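Local coordinates for glycosyl hydrolase (Rhizobium leguminosarum bv. trifolii, PDB 5NDX), which probably hydrolyses O-glycosidic bonds as a family 39 glycoside hydrolase, a bacterial orthologue of human alpha-L-iduronidase, at residues A[75-86]-A[122-131]; A[235-243]-A[290-299]. The protein carries 2 engineered substitutions. All blocks are in the same frame, centred on the assembly; numbering follows the deposited sequence.

Interaction 1: A[75-86]-A[122-131]. With SO4 (sulfate ion), chain L.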
# COMPACT_ATOMS: atom_id res chain seq x y z
N TRP A 75 6.80 16.19 22.90
CA TRP A 75 6.33 15.83 21.55
C TRP A 75 7.44 15.39 20.60
O TRP A 75 7.17 15.12 19.42
CB TRP A 75 5.60 17.03 20.88
CG TRP A 75 4.42 17.46 21.61
CD1 TRP A 75 4.39 18.34 22.68
CD2 TRP A 75 3.05 17.07 21.39
NE1 TRP A 75 3.11 18.51 23.11
CE2 TRP A 75 2.27 17.75 22.36
CE3 TRP A 75 2.42 16.19 20.51
CZ2 TRP A 75 0.87 17.58 22.45
CZ3 TRP A 75 1.03 16.04 20.59
CH2 TRP A 75 0.27 16.75 21.55
N SER A 76 8.70 15.36 21.05
CA SER A 76 9.81 15.29 20.11
C SER A 76 9.86 13.97 19.31
O SER A 76 10.26 14.01 18.17
CB SER A 76 11.13 15.57 20.81
OG SER A 76 11.35 14.59 21.79
N LEU A 77 9.47 12.83 19.89
CA LEU A 77 9.42 11.57 19.16
C LEU A 77 8.27 11.52 18.15
O LEU A 77 8.47 11.04 17.02
CB LEU A 77 9.38 10.34 20.09
CG LEU A 77 10.60 10.21 21.03
CD1 LEU A 77 10.51 8.91 21.87
CD2 LEU A 77 11.93 10.27 20.26
N LEU A 78 7.11 12.04 18.54
CA LEU A 78 5.97 12.12 17.65
C LEU A 78 6.26 13.04 16.47
O LEU A 78 5.91 12.71 15.33
CB LEU A 78 4.66 12.48 18.38
CG LEU A 78 3.36 12.39 17.56
CD1 LEU A 78 3.13 11.00 16.93
CD2 LEU A 78 2.15 12.77 18.38
N ASP A 79 6.94 14.15 16.72
CA ASP A 79 7.39 15.05 15.66
C ASP A 79 8.27 14.34 14.62
O ASP A 79 8.09 14.54 13.44
CB ASP A 79 8.23 16.21 16.21
CG ASP A 79 7.43 17.20 17.06
OD1 ASP A 79 6.18 17.20 17.07
OD2 ASP A 79 8.14 18.00 17.74
N ARG A 80 9.24 13.56 15.08
CA ARG A 80 10.10 12.82 14.19
C ARG A 80 9.32 11.79 13.37
O ARG A 80 9.57 11.65 12.21
CB ARG A 80 11.24 12.13 14.96
CG ARG A 80 12.28 13.16 15.43
CD ARG A 80 13.28 12.61 16.44
NE ARG A 80 13.91 11.35 15.98
CZ ARG A 80 14.55 10.46 16.76
NH1 ARG A 80 14.67 10.63 18.09
NH2 ARG A 80 15.07 9.37 16.22
N ALA A 81 8.36 11.14 14.00
CA ALA A 81 7.59 10.09 13.38
C ALA A 81 6.66 10.65 12.29
O ALA A 81 6.61 10.11 11.18
CB ALA A 81 6.78 9.35 14.42
N LEU A 82 5.94 11.72 12.60
CA LEU A 82 5.11 12.39 11.60
C LEU A 82 5.94 13.06 10.54
O LEU A 82 5.56 13.02 9.36
CB LEU A 82 4.14 13.36 12.23
CG LEU A 82 3.16 12.69 13.21
CD1 LEU A 82 2.27 13.71 13.89
CD2 LEU A 82 2.32 11.63 12.51
N ASP A 83 7.08 13.66 10.91
CA ASP A 83 7.90 14.33 9.90
C ASP A 83 8.39 13.34 8.83
O ASP A 83 8.43 13.70 7.67
CB ASP A 83 9.14 14.99 10.51
CG ASP A 83 8.85 16.28 11.23
OD1 ASP A 83 7.74 16.86 11.19
OD2 ASP A 83 9.79 16.70 11.91
N VAL A 84 8.79 12.13 9.21
CA VAL A 84 9.21 11.16 8.19
C VAL A 84 8.10 10.78 7.23
O VAL A 84 8.40 10.52 6.08
CB VAL A 84 9.80 9.76 8.63
CG1 VAL A 84 11.26 9.84 8.72
CG2 VAL A 84 9.14 9.09 9.78
N MET A 85 6.88 10.65 7.73
CA MET A 85 5.75 10.40 6.83
C MET A 85 5.58 11.54 5.83
O MET A 85 5.61 11.31 4.63
CB MET A 85 4.46 10.22 7.58
CG MET A 85 4.43 9.05 8.55
SD MET A 85 2.69 8.87 8.99
CE MET A 85 2.98 7.92 10.43
N ILE A 86 5.44 12.77 6.33
CA ILE A 86 5.22 13.97 5.50
C ILE A 86 6.32 14.17 4.45
O ILE A 86 6.05 14.41 3.29
CB ILE A 86 5.04 15.25 6.37
CG1 ILE A 86 3.62 15.38 6.95
CG2 ILE A 86 5.18 16.53 5.53
CD1 ILE A 86 2.87 14.14 7.35
N ALA A 122 -4.58 19.42 21.55
CA ALA A 122 -3.18 19.84 21.47
C ALA A 122 -2.43 19.24 20.23
O ALA A 122 -1.57 19.91 19.60
CB ALA A 122 -2.45 19.49 22.77
N THR A 123 -2.80 18.02 19.87
CA THR A 123 -2.20 17.32 18.72
C THR A 123 -2.51 18.07 17.45
O THR A 123 -1.61 18.43 16.68
CB THR A 123 -2.76 15.89 18.61
OG1 THR A 123 -2.56 15.19 19.84
CG2 THR A 123 -2.08 15.13 17.48
N VAL A 124 -3.79 18.34 17.26
CA VAL A 124 -4.28 19.03 16.10
C VAL A 124 -3.73 20.46 16.04
O VAL A 124 -3.31 20.95 14.98
CB VAL A 124 -5.81 18.94 16.10
CG1 VAL A 124 -6.41 20.02 15.23
CG2 VAL A 124 -6.19 17.58 15.55
N ASP A 125 -3.71 21.11 17.19
CA ASP A 125 -3.09 22.42 17.27
C ASP A 125 -1.61 22.43 16.88
O ASP A 125 -1.17 23.22 16.08
CB ASP A 125 -3.25 23.00 18.68
CG ASP A 125 -2.77 24.42 18.75
OD1 ASP A 125 -3.50 25.27 18.23
OD2 ASP A 125 -1.64 24.64 19.25
N ARG A 126 -0.84 21.52 17.42
CA ARG A 126 0.56 21.47 17.10
C ARG A 126 0.85 21.14 15.61
O ARG A 126 1.71 21.80 14.98
CB ARG A 126 1.23 20.47 17.98
CG ARG A 126 2.72 20.40 17.79
CD ARG A 126 3.27 19.36 18.74
NE ARG A 126 4.72 19.33 18.64
CZ ARG A 126 5.53 20.23 19.21
NH1 ARG A 126 5.04 21.24 19.93
NH2 ARG A 126 6.84 20.13 19.05
N TYR A 127 0.17 20.13 15.05
CA TYR A 127 0.57 19.64 13.74
C TYR A 127 -0.03 20.51 12.66
O TYR A 127 0.58 20.71 11.63
CB TYR A 127 0.37 18.09 13.60
CG TYR A 127 1.31 17.41 14.55
CD1 TYR A 127 2.69 17.57 14.42
CD2 TYR A 127 0.85 16.64 15.61
CE1 TYR A 127 3.57 16.98 15.33
CE2 TYR A 127 1.72 16.11 16.55
CZ TYR A 127 3.08 16.28 16.40
OH TYR A 127 3.93 15.74 17.32
N GLY A 128 -1.18 21.12 12.95
CA GLY A 128 -1.75 22.16 12.10
C GLY A 128 -0.82 23.36 11.95
O GLY A 128 -0.63 23.86 10.85
N ALA A 129 -0.19 23.76 13.05
CA ALA A 129 0.85 24.79 13.02
C ALA A 129 2.12 24.35 12.31
O ALA A 129 2.73 25.13 11.57
CB ALA A 129 1.20 25.20 14.43
N ARG A 130 2.56 23.11 12.58
CA ARG A 130 3.84 22.63 12.06
C ARG A 130 3.79 22.41 10.55
O ARG A 130 4.73 22.76 9.84
CB ARG A 130 4.23 21.31 12.76
CG ARG A 130 5.66 20.82 12.56
CD ARG A 130 5.83 19.47 13.29
NE ARG A 130 7.17 18.95 13.16
CZ ARG A 130 8.23 19.38 13.87
NH1 ARG A 130 8.10 20.37 14.71
NH2 ARG A 130 9.43 18.85 13.69
N TYR A 131 2.71 21.82 10.06
CA TYR A 131 2.59 21.47 8.65
C TYR A 131 1.62 22.30 7.84
O TYR A 131 1.61 22.19 6.63
CB TYR A 131 2.13 20.01 8.50
CG TYR A 131 2.97 19.02 9.25
CD1 TYR A 131 4.34 18.96 9.06
CD2 TYR A 131 2.39 18.13 10.14
CE1 TYR A 131 5.12 18.05 9.78
CE2 TYR A 131 3.14 17.22 10.84
CZ TYR A 131 4.51 17.17 10.65
OH TYR A 131 5.24 16.27 11.38
S SO4 L . 7.90 22.44 22.07
O1 SO4 L . 8.73 21.82 20.98
O2 SO4 L . 6.91 23.36 21.44
O3 SO4 L . 7.17 21.42 22.89
O4 SO4 L . 8.82 23.21 22.96
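Trp-75, Tyr-131 and Tyr-127 bury the most surface where residues 75-86 meet 122-131, and each works beside an arginine or an aspartate. Over one face of the Trp-75 indole lies the guanidinium of Arg-126, a cation-pi stack with the two planes only 16° apart; Arg-126 CD rides over the five-membered ring, while Ala-122 CB meets the far corner of the indole, 3.8 Å from Trp-75 CZ2. Arg-126 leaves its helix with chi1 at -176° and runs extended to NE, which carries it past the indole to grip Asp-79 side-on: NE to OD1 and NH2 to OD2, the latter 2.8 Å, both on syn lone pairs. The outer nitrogens, NH1 and NH2, also hold a sulfate ion, probably from the crystallisation liquor.

Tyr-127 brings its hydroxyl to the anti side of the same carboxylate, somewhat out of its plane, OH to Asp-79 OD1 2.7 Å, so OD1 takes two bonds. Leu-82 CD1 sits squarely over the Tyr-127 ring, 3.5 Å from its centroid.

One helical turn on, the pattern repeats. Tyr-131 OH donates to Asp-83 OD1 at 2.6 Å, and Arg-130 clasps Asp-83 through NE and NH2 with nearly coplanar groups. Ile-86 CG1 covers one face of the Tyr-131 ring, the Arg-130 aliphatic chain the other. Each carboxylate is thus held in its rotation by an arginine and a tyrosine together; a long, purely electrostatic contact from Asp-79 OD2 to Arg-130 NH1 links the two pairs.

The short helix segments approach no closer than 12.1 Å at their axes, crossing at -51°. Both belong to outer helices of the TIM barrel that follow neighbouring strands; beneath, Leu-82 and Thr-123 rest on Phe-94 of strand 91-95, and Tyr-127 touches Leu-136 of helix 133-136.

Interaction 2: A[235-243]-A[290-299]. With SO4 (sulfate ion), chain E.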
# COMPACT_ATOMS: atom_id res chain seq x y z
N THR A 235 -11.70 -15.15 0.34
CA THR A 235 -11.69 -13.73 0.01
C THR A 235 -13.11 -13.18 -0.14
O THR A 235 -13.40 -12.07 0.34
CB THR A 235 -10.83 -13.42 -1.23
OG1 THR A 235 -11.24 -14.25 -2.32
CG2 THR A 235 -9.39 -13.70 -0.95
N ASN A 236 -13.98 -13.91 -0.82
CA ASN A 236 -15.37 -13.47 -0.97
C ASN A 236 -16.10 -13.28 0.35
O ASN A 236 -17.00 -12.40 0.44
CB ASN A 236 -16.18 -14.35 -1.95
CG ASN A 236 -16.11 -13.85 -3.43
OD1 ASN A 236 -15.84 -14.63 -4.36
ND2 ASN A 236 -16.35 -12.59 -3.66
N ALA A 237 -15.68 -14.00 1.41
CA ALA A 237 -16.33 -13.82 2.70
C ALA A 237 -16.00 -12.49 3.36
O ALA A 237 -16.74 -12.02 4.22
CB ALA A 237 -16.04 -15.00 3.64
N ILE A 238 -14.88 -11.89 2.97
CA ILE A 238 -14.56 -10.55 3.45
C ILE A 238 -15.67 -9.59 3.00
O ILE A 238 -16.18 -8.84 3.80
CB ILE A 238 -13.19 -10.05 2.95
CG1 ILE A 238 -12.06 -10.91 3.55
CG2 ILE A 238 -12.99 -8.58 3.29
CD1 ILE A 238 -10.69 -10.69 2.87
N VAL A 239 -16.01 -9.63 1.73
CA VAL A 239 -17.11 -8.85 1.19
C VAL A 239 -18.47 -9.28 1.81
O VAL A 239 -19.30 -8.42 2.11
CB VAL A 239 -17.18 -8.97 -0.33
CG1 VAL A 239 -18.51 -8.43 -0.85
CG2 VAL A 239 -16.02 -8.23 -0.95
N ASP A 240 -18.68 -10.57 2.01
CA ASP A 240 -19.93 -11.04 2.63
C ASP A 240 -20.10 -10.45 4.03
O ASP A 240 -21.18 -9.93 4.36
CB ASP A 240 -20.00 -12.58 2.72
CG ASP A 240 -19.98 -13.25 1.37
OD1 ASP A 240 -20.31 -12.59 0.35
OD2 ASP A 240 -19.60 -14.43 1.31
N ARG A 241 -19.05 -10.51 4.84
CA ARG A 241 -19.18 -9.97 6.19
C ARG A 241 -19.34 -8.46 6.20
O ARG A 241 -20.06 -7.94 7.05
CB ARG A 241 -18.09 -10.47 7.14
CG ARG A 241 -18.13 -12.00 7.34
CD ARG A 241 -17.25 -12.39 8.52
NE ARG A 241 -15.91 -11.86 8.34
CZ ARG A 241 -14.98 -12.41 7.58
NH1 ARG A 241 -15.23 -13.55 6.94
NH2 ARG A 241 -13.78 -11.83 7.48
N THR A 242 -18.71 -7.76 5.26
CA THR A 242 -18.86 -6.31 5.15
C THR A 242 -20.31 -5.93 4.81
O THR A 242 -20.86 -4.98 5.38
CB THR A 242 -17.86 -5.71 4.11
OG1 THR A 242 -16.54 -6.11 4.49
CG2 THR A 242 -17.95 -4.18 4.05
N LEU A 243 -20.91 -6.67 3.90
CA LEU A 243 -22.29 -6.44 3.50
C LEU A 243 -23.28 -6.83 4.63
O LEU A 243 -24.32 -6.20 4.75
CB LEU A 243 -22.63 -7.17 2.21
CG LEU A 243 -21.96 -6.63 0.94
CD1 LEU A 243 -22.35 -7.48 -0.25
CD2 LEU A 243 -22.32 -5.18 0.70
N ARG A 290 -7.31 -9.68 -6.28
CA ARG A 290 -8.56 -10.38 -6.26
C ARG A 290 -9.53 -9.81 -5.22
O ARG A 290 -10.70 -9.62 -5.51
CB ARG A 290 -8.34 -11.87 -6.06
CG ARG A 290 -9.55 -12.66 -5.67
CD ARG A 290 -9.24 -14.13 -5.80
NE ARG A 290 -10.26 -14.96 -5.23
CZ ARG A 290 -11.17 -15.68 -5.89
NH1 ARG A 290 -11.27 -15.69 -7.19
NH2 ARG A 290 -12.04 -16.36 -5.19
N ILE A 291 -9.04 -9.56 -4.03
CA ILE A 291 -9.82 -8.91 -2.97
C ILE A 291 -10.33 -7.51 -3.41
O ILE A 291 -11.53 -7.15 -3.25
CB ILE A 291 -9.01 -8.81 -1.71
CG1 ILE A 291 -8.91 -10.19 -1.05
CG2 ILE A 291 -9.60 -7.83 -0.71
CD1 ILE A 291 -7.79 -10.29 -0.05
N ILE A 292 -9.44 -6.74 -4.01
CA ILE A 292 -9.81 -5.46 -4.57
C ILE A 292 -10.89 -5.59 -5.63
O ILE A 292 -11.92 -4.87 -5.58
CB ILE A 292 -8.57 -4.71 -5.10
CG1 ILE A 292 -7.77 -4.21 -3.87
CG2 ILE A 292 -8.98 -3.61 -6.07
CD1 ILE A 292 -6.31 -3.84 -4.14
N GLU A 293 -10.70 -6.51 -6.58
CA GLU A 293 -11.68 -6.62 -7.65
C GLU A 293 -13.07 -7.05 -7.13
O GLU A 293 -14.10 -6.58 -7.63
CB GLU A 293 -11.17 -7.54 -8.75
CG GLU A 293 -12.05 -7.58 -9.98
CD GLU A 293 -13.20 -8.58 -9.93
OE1 GLU A 293 -13.22 -9.48 -9.07
OE2 GLU A 293 -14.07 -8.47 -10.83
N GLN A 294 -13.09 -7.94 -6.15
CA GLN A 294 -14.33 -8.34 -5.52
C GLN A 294 -15.06 -7.16 -4.84
O GLN A 294 -16.29 -7.05 -4.92
CB GLN A 294 -14.09 -9.45 -4.47
CG GLN A 294 -13.73 -10.80 -5.05
CD GLN A 294 -13.13 -11.75 -4.01
OE1 GLN A 294 -12.74 -11.36 -2.93
NE2 GLN A 294 -12.98 -12.97 -4.38
N HIS A 295 -14.32 -6.32 -4.13
CA HIS A 295 -14.93 -5.13 -3.55
C HIS A 295 -15.48 -4.19 -4.64
O HIS A 295 -16.58 -3.66 -4.50
CB HIS A 295 -13.93 -4.38 -2.66
CG HIS A 295 -13.78 -4.98 -1.31
ND1 HIS A 295 -13.05 -6.13 -1.10
CD2 HIS A 295 -14.26 -4.60 -0.10
CE1 HIS A 295 -13.11 -6.45 0.19
NE2 HIS A 295 -13.83 -5.53 0.81
N ASP A 296 -14.73 -4.01 -5.71
CA ASP A 296 -15.18 -3.16 -6.80
C ASP A 296 -16.47 -3.72 -7.47
O ASP A 296 -17.44 -2.98 -7.66
CB ASP A 296 -14.08 -2.95 -7.84
CG ASP A 296 -14.46 -1.89 -8.87
OD1 ASP A 296 -14.62 -0.69 -8.55
OD2 ASP A 296 -14.57 -2.29 -10.02
N ARG A 297 -16.46 -5.00 -7.79
CA ARG A 297 -17.55 -5.61 -8.52
C ARG A 297 -18.81 -5.88 -7.63
O ARG A 297 -19.92 -5.72 -8.10
CB ARG A 297 -17.07 -6.88 -9.17
CG ARG A 297 -18.16 -7.71 -9.86
CD ARG A 297 -17.57 -8.85 -10.68
NE ARG A 297 -16.49 -9.53 -9.92
CZ ARG A 297 -16.66 -10.45 -8.98
NH1 ARG A 297 -17.86 -10.93 -8.68
NH2 ARG A 297 -15.60 -10.93 -8.35
N ARG A 298 -18.64 -6.26 -6.39
CA ARG A 298 -19.75 -6.69 -5.53
C ARG A 298 -20.25 -5.61 -4.58
O ARG A 298 -21.38 -5.72 -4.08
CB ARG A 298 -19.35 -7.92 -4.70
CG ARG A 298 -19.01 -9.13 -5.57
CD ARG A 298 -18.69 -10.42 -4.76
NE ARG A 298 -19.82 -10.71 -3.89
CZ ARG A 298 -19.78 -11.30 -2.70
NH1 ARG A 298 -18.68 -11.79 -2.18
NH2 ARG A 298 -20.89 -11.39 -2.00
N ILE A 299 -19.42 -4.59 -4.27
CA ILE A 299 -19.86 -3.55 -3.38
C ILE A 299 -20.05 -2.20 -4.12
O ILE A 299 -21.13 -1.60 -4.06
CB ILE A 299 -18.98 -3.40 -2.13
CG1 ILE A 299 -18.90 -4.72 -1.36
CG2 ILE A 299 -19.61 -2.37 -1.18
CD1 ILE A 299 -18.05 -4.67 -0.09
S SO4 E . -21.26 -10.18 -10.13
O1 SO4 E . -20.99 -11.31 -11.05
O2 SO4 E . -21.14 -8.90 -10.88
O3 SO4 E . -22.62 -10.31 -9.56
O4 SO4 E . -20.30 -10.23 -9.00
O HOH W 1 -12.69 -9.70 -0.73
O HOH W 2 -14.16 -5.04 3.51
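Val-239 is a knob in a hole formed by Gln-294, His-295, Arg-298 and Ile-299, a knob-into-hole fit at this one residue, between two outer helices of a TIM barrel. Its two methyls divide the work. CG1, anti to the backbone N (chi1 167°), lies over the centre of the Arg-298 guanidinium and also touches Ile-299 CG1 at 3.8 Å; CG2 settles on the face of the His-295 imidazole, 3.7 Å from the ring centroid. The short segments cross at -39° with their axes 9.4 Å apart at closest approach, near enough for such a branched side chain to fill the hollow.

Smaller bumps continue the fit on both sides of the knob. At the Thr-235 end of the contact, Thr-235 presses CG2 against Ile-291 CG1 at 3.5 Å, and Ile-238 CG2 abuts the edge of the His-295 ring. At the Leu-243 end, Ile-299 packs against Leu-243 CD2 and, more loosely, Thr-242 CG2.

Polar groups flank the apolar fit. Arg-298, bent at chi3 (56°), turns its guanidinium end-on to Asp-240, NH1 and NH2 both reaching OD1; the NH2 bond is 2.7 Å. Gln-294 NE2 donates to Thr-235 OG1 at 3.0 Å, nearly in the amide plane, and that hydroxyl also bonds Asp-416, which forms a salt bridge with Arg-290. A sulfate ion, probably from the crystallisation liquor, is hydrogen-bonded by Arg-297 NH1 beside the contact. Inward, Ile-291 and His-295 rest on Leu-310 of strand 307-310.

Two waters stitch the contact. One donates to both Thr-235 O and Gln-294 OE1; the other lies in the plane of the His-295 ring and joins NE2 to Thr-242 OG1, 2.8 Å from each atom.

From the N terminus, helix 76-87 comes first, followed by barrel strand 91-95 and helix 110-131, whose C-terminal part packs against it; interaction 1 thus closes a loop with 35 residues between its segments. The chain then runs through strands 140-142, 179-184 and 216-219 before helix 235-252 begins interaction 2, which closes a second loop of 46 residues around strand 261-263 when helix 282-300 arrives. The loops follow in series, neither nesting nor crossing. The centres of interactions 1 and 2 lie about 35 Å apart, and the two do not touch. Each joins helices on successive strands of the same eight-stranded parallel barrel, one early in the circuit and one near its end.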